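Side-chain contacts in DNA mismatch repair protein MLH3 (Saccharomyces cerevisiae S288C, PDB 6RMN), which acts through its zinc-binding C-terminal part, described here, as a component of the MutLbeta heterodimer that corrects insertion-deletion loops in DNA mismatch repair: residues 98-101 / 106-109; 101-106 / 156-161. One frame throughout, in Å; residues are numbered along the deposited sequence.

Contact 1: 98-101 / 106-109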
loop_
_atom_site.group_PDB
_atom_site.type_symbol
_atom_site.label_atom_id
_atom_site.label_comp_id
_atom_site.label_asym_id
_atom_site.label_seq_id
_atom_site.Cartn_x
_atom_site.Cartn_y
_atom_site.Cartn_z
ATOM N N SER B 98 9.589 44.776 -23.115
ATOM C CA SER B 98 10.744 44.161 -22.445
ATOM C C SER B 98 10.333 42.902 -21.675
ATOM O O SER B 98 11.046 41.889 -21.704
ATOM C CB SER B 98 11.375 45.166 -21.485
ATOM O OG SER B 98 10.407 45.674 -20.576
ATOM N N GLU B 99 9.174 42.968 -20.999
ATOM C CA GLU B 99 8.608 41.860 -20.235
ATOM C C GLU B 99 8.185 40.687 -21.143
ATOM O O GLU B 99 8.546 39.538 -20.857
ATOM C CB GLU B 99 7.456 42.362 -19.348
ATOM C CG GLU B 99 7.196 41.517 -18.114
ATOM C CD GLU B 99 8.414 41.053 -17.339
ATOM O OE1 GLU B 99 9.292 41.896 -17.044
ATOM O OE2 GLU B 99 8.488 39.842 -17.026
ATOM N N PHE B 100 7.491 40.984 -22.269
ATOM C CA PHE B 100 7.051 39.955 -23.227
ATOM C C PHE B 100 8.205 39.247 -23.937
ATOM O O PHE B 100 8.047 38.082 -24.289
ATOM C CB PHE B 100 6.045 40.518 -24.237
ATOM C CG PHE B 100 4.630 40.624 -23.711
ATOM C CD1 PHE B 100 3.787 39.517 -23.707
ATOM C CD2 PHE B 100 4.141 41.831 -23.220
ATOM C CE1 PHE B 100 2.475 39.618 -23.226
ATOM C CE2 PHE B 100 2.834 41.929 -22.736
ATOM C CZ PHE B 100 2.010 40.823 -22.741
ATOM N N LYS B 101 9.366 39.934 -24.135
ATOM C CA LYS B 101 10.571 39.364 -24.773
ATOM C C LYS B 101 11.124 38.174 -23.973
ATOM O O LYS B 101 11.633 37.231 -24.573
ATOM C CB LYS B 101 11.685 40.425 -24.966
ATOM C CG LYS B 101 11.363 41.564 -25.940
ATOM C CD LYS B 101 11.703 41.243 -27.407
ATOM C CE LYS B 101 11.298 42.357 -28.347
ATOM N NZ LYS B 101 11.361 41.927 -29.768
ATOM N N GLY B 106 8.019 38.544 -29.150
ATOM C CA GLY B 106 8.717 39.699 -29.698
ATOM C C GLY B 106 7.845 40.528 -30.611
ATOM O O GLY B 106 7.341 40.017 -31.607
ATOM N N TYR B 107 7.643 41.807 -30.275
ATOM C CA TYR B 107 6.823 42.688 -31.102
ATOM C C TYR B 107 7.401 44.089 -31.247
ATOM O O TYR B 107 8.418 44.418 -30.625
ATOM C CB TYR B 107 5.347 42.735 -30.624
ATOM C CG TYR B 107 5.138 43.131 -29.177
ATOM C CD1 TYR B 107 5.267 44.457 -28.769
ATOM C CD2 TYR B 107 4.765 42.190 -28.225
ATOM C CE1 TYR B 107 5.063 44.829 -27.441
ATOM C CE2 TYR B 107 4.552 42.550 -26.897
ATOM C CZ TYR B 107 4.705 43.871 -26.509
ATOM O OH TYR B 107 4.480 44.234 -25.207
ATOM N N GLU B 108 6.737 44.905 -32.090
ATOM C CA GLU B 108 7.021 46.316 -32.357
ATOM C C GLU B 108 5.689 47.059 -32.393
ATOM O O GLU B 108 4.735 46.572 -33.005
ATOM C CB GLU B 108 7.774 46.507 -33.695
ATOM C CG GLU B 108 9.215 46.004 -33.709
ATOM C CD GLU B 108 10.185 46.622 -32.715
ATOM O OE1 GLU B 108 10.114 47.852 -32.486
ATOM O OE2 GLU B 108 11.030 45.872 -32.175
ATOM N N THR B 109 5.615 48.215 -31.711
ATOM C CA THR B 109 4.422 49.073 -31.673
ATOM C C THR B 109 4.531 50.135 -32.780
ATOM O O THR B 109 5.478 50.930 -32.783
ATOM C CB THR B 109 4.180 49.655 -30.266
ATOM O OG1 THR B 109 5.423 50.064 -29.687
ATOM C CG2 THR B 109 3.477 48.679 -29.344
#
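Phe100 brings CB, CG and CD2 against the outer end of the Tyr107 side chain. Tyr107 CE2 lies 3.7 Å from Phe100 CB and equally near CG, while Tyr107 OH comes to 3.1 Å from Phe100 CD2, which sits in the plane of the tyrosine ring at its edge. The ring centroids are 5.6 Å apart and the planes meet at 58°, an oblique pair. With CG between the backbone N and the carbonyl carbon (chi1 56°), the Tyr107 ring is directed to the helix. Its hydroxyl then hydrogen-bonds the carbonyl oxygen of Phe93, two turns before Phe100 in helix 87-101, which satisfies the polar end of this buried residue.

This is a helix-turn-strand unit: helix 87-101 ends, the chain reverses, and strand 106-110 enters the sheet antiparallel to strand 117-124, with the aromatic pair filling the angle between helix and strand. Phe100 also packs on helix 136-151, where His146 meets it edge-to-face and Leu143 touches it. Replacing Phe100 by an alanine would probably open a gap beside Tyr107 and leave His146 without its aromatic partner.

Nearer the turn, Lys101 bends at chi2 (-87°) and lays its outer chain over the start of the strand. CE is 3.9 Å from Gly106 CA and NZ 3.5 Å from the same atom, where a CB would crowd the ammonium group. Glu108 OE2 lies 4.6 Å from Lys101 NZ, a separation at which any attraction is probably weak.

Contact 2: 101-106 / 156-161; sequences KKWGIG and LPMDLS
Lys102 crosses to the loop 156-161 with a side chain that is straight beyond CG, and each step along it meets something different. CB points toward the loop and CG passes Leu160, whose CD1 is 3.8 Å from it; the two side chains run past one another in opposite directions. CD lies 3.8 Å from Met158 CB. CE carries the chain on beside the Met158 carbonyl, and NZ finally donates a hydrogen bond of 2.7 Å to Met158 O. The C=O...N angle is 150° and the nitrogen is tilted 17° from the carbonyl plane, so it arrives nearer the C=O direction than a 120° approach would and slightly out of that plane. The same ammonium group forms a salt bridge with Glu99 OE1, and Glu99 uses its other oxygen, OE2, to accept the backbone N-H of Met158. Lysine and glutamate thus hold both polar backbone atoms of one residue, and the nearby carboxylate is likely to stabilise the positive charge on the lysine.

Segment 101-106 carries the chain from the end of helix 87-101 to strand 106-110: a type I turn from Lys101 to Gly104, within a Schellman motif in which Ile105 N bonds to Phe100 O, Gly104 N to Lys101 O, and Gly104, with positive phi, is the C' residue. The turn leaves Lys102 and Trp103 both able to reach the loop that follows helix 136-151.

Trp103 takes the apolar half of Met158. The methionine chain is bent at chi2 (-60°) and again at chi3, crossing the indole at about a right angle. Its CG approaches CZ2 of Trp103 to 3.3 Å, and SD lies 5.1 Å from the centroid of the six-membered ring, an oblique Met-aromatic contact. Val68 of helix 48-69 touches both side chains, while Val181 and Pro182 also border the indole.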
loop_
_atom_site.group_PDB
_atom_site.type_symbol
_atom_site.label_atom_id
_atom_site.label_comp_id
_atom_site.label_asym_id
_atom_site.label_seq_id
_atom_site.Cartn_x
_atom_site.Cartn_y
_atom_site.Cartn_z
ATOM N N LYS B 101 9.366 39.934 -24.135
ATOM C CA LYS B 101 10.571 39.364 -24.773
ATOM C C LYS B 101 11.124 38.174 -23.973
ATOM O O LYS B 101 11.633 37.231 -24.573
ATOM C CB LYS B 101 11.685 40.425 -24.966
ATOM C CG LYS B 101 11.363 41.564 -25.940
ATOM C CD LYS B 101 11.703 41.243 -27.407
ATOM C CE LYS B 101 11.298 42.357 -28.347
ATOM N NZ LYS B 101 11.361 41.927 -29.768
ATOM N N LYS B 102 11.004 38.206 -22.635
ATOM C CA LYS B 102 11.465 37.136 -21.730
ATOM C C LYS B 102 10.714 35.812 -21.949
ATOM O O LYS B 102 11.241 34.746 -21.625
ATOM C CB LYS B 102 11.315 37.569 -20.260
ATOM C CG LYS B 102 12.092 38.825 -19.895
ATOM C CD LYS B 102 11.692 39.325 -18.524
ATOM C CE LYS B 102 12.327 40.651 -18.229
ATOM N NZ LYS B 102 11.986 41.137 -16.873
ATOM N N TRP B 103 9.479 35.890 -22.477
ATOM C CA TRP B 103 8.628 34.738 -22.761
ATOM C C TRP B 103 8.606 34.369 -24.250
ATOM O O TRP B 103 7.751 33.597 -24.667
ATOM C CB TRP B 103 7.205 34.985 -22.233
ATOM C CG TRP B 103 7.159 35.219 -20.754
ATOM C CD1 TRP B 103 7.009 36.418 -20.115
ATOM C CD2 TRP B 103 7.351 34.234 -19.726
ATOM N NE1 TRP B 103 7.049 36.233 -18.750
ATOM C CE2 TRP B 103 7.273 34.902 -18.485
ATOM C CE3 TRP B 103 7.572 32.844 -19.736
ATOM C CZ2 TRP B 103 7.371 34.225 -17.264
ATOM C CZ3 TRP B 103 7.694 32.180 -18.524
ATOM C CH2 TRP B 103 7.628 32.874 -17.308
ATOM N N GLY B 104 9.548 34.905 -25.027
ATOM C CA GLY B 104 9.665 34.630 -26.454
ATOM C C GLY B 104 8.693 35.387 -27.337
ATOM O O GLY B 104 8.633 35.130 -28.543
ATOM N N ILE B 105 7.929 36.328 -26.754
ATOM C CA ILE B 105 6.948 37.136 -27.480
ATOM C C ILE B 105 7.633 38.447 -27.873
ATOM O O ILE B 105 7.845 39.313 -27.023
ATOM C CB ILE B 105 5.631 37.326 -26.652
ATOM C CG1 ILE B 105 5.009 35.961 -26.250
ATOM C CG2 ILE B 105 4.609 38.224 -27.389
ATOM C CD1 ILE B 105 4.378 35.930 -24.909
ATOM N N GLY B 106 8.019 38.544 -29.150
ATOM C CA GLY B 106 8.717 39.699 -29.698
ATOM C C GLY B 106 7.845 40.528 -30.611
ATOM O O GLY B 106 7.341 40.017 -31.607
ATOM N N LEU B 156 3.505 39.613 -11.014
ATOM C CA LEU B 156 4.659 40.508 -10.942
ATOM C C LEU B 156 5.657 40.171 -12.046
ATOM O O LEU B 156 5.578 39.063 -12.583
ATOM C CB LEU B 156 5.302 40.610 -9.531
ATOM C CG LEU B 156 5.696 39.353 -8.773
ATOM C CD1 LEU B 156 7.085 38.868 -9.184
ATOM C CD2 LEU B 156 5.754 39.647 -7.295
ATOM N N PRO B 157 6.534 41.119 -12.474
ATOM C CA PRO B 157 7.451 40.820 -13.593
ATOM C C PRO B 157 8.538 39.793 -13.280
ATOM O O PRO B 157 8.888 39.592 -12.115
ATOM C CB PRO B 157 8.050 42.195 -13.947
ATOM C CG PRO B 157 7.225 43.207 -13.199
ATOM C CD PRO B 157 6.730 42.503 -11.990
ATOM N N MET B 158 9.060 39.138 -14.330
ATOM C CA MET B 158 10.116 38.131 -14.227
ATOM C C MET B 158 11.443 38.774 -13.881
ATOM O O MET B 158 12.042 39.424 -14.736
ATOM C CB MET B 158 10.265 37.350 -15.546
ATOM C CG MET B 158 9.544 36.043 -15.560
ATOM S SD MET B 158 10.050 34.862 -14.290
ATOM C CE MET B 158 11.578 34.335 -14.927
ATOM N N ASP B 159 11.919 38.594 -12.643
ATOM C CA ASP B 159 13.210 39.165 -12.290
ATOM C C ASP B 159 14.322 38.192 -12.666
ATOM O O ASP B 159 14.385 37.078 -12.128
ATOM C CB ASP B 159 13.280 39.607 -10.822
ATOM C CG ASP B 159 14.275 40.728 -10.602
ATOM O OD1 ASP B 159 14.061 41.831 -11.153
ATOM O OD2 ASP B 159 15.269 40.504 -9.881
ATOM N N LEU B 160 15.158 38.601 -13.642
ATOM C CA LEU B 160 16.281 37.818 -14.163
ATOM C C LEU B 160 17.639 38.312 -13.625
ATOM O O LEU B 160 18.680 37.761 -14.002
ATOM C CB LEU B 160 16.267 37.775 -15.712
ATOM C CG LEU B 160 14.984 37.277 -16.414
ATOM C CD1 LEU B 160 15.088 37.437 -17.916
ATOM C CD2 LEU B 160 14.696 35.836 -16.103
ATOM N N SER B 161 17.620 39.323 -12.713
ATOM C CA SER B 161 18.799 39.915 -12.059
ATOM C C SER B 161 19.560 38.896 -11.207
ATOM O O SER B 161 20.780 39.002 -11.070
ATOM C CB SER B 161 18.389 41.099 -11.189
ATOM O OG SER B 161 17.989 42.212 -11.971
#

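How the contacts relate
The contacts start from the same stretch: segment 101-106 of contact 2 bridges the two segments of contact 1, sharing Lys101 and Gly106, and the centres are 9 Å apart. Contact 1 is local, pairing the last turn of helix 87-101 with the strand it leads into; contact 2 joins the turn between them to the loop after helix 136-151, 50 residues further on. Glu99 of segment 98-101 links them. The helix end is thereby fastened to the sheet containing strands 106-110 and 117-124 on one hand, and to loop 156-161 on the other, in a part of the chain that contains none of the zinc ligands.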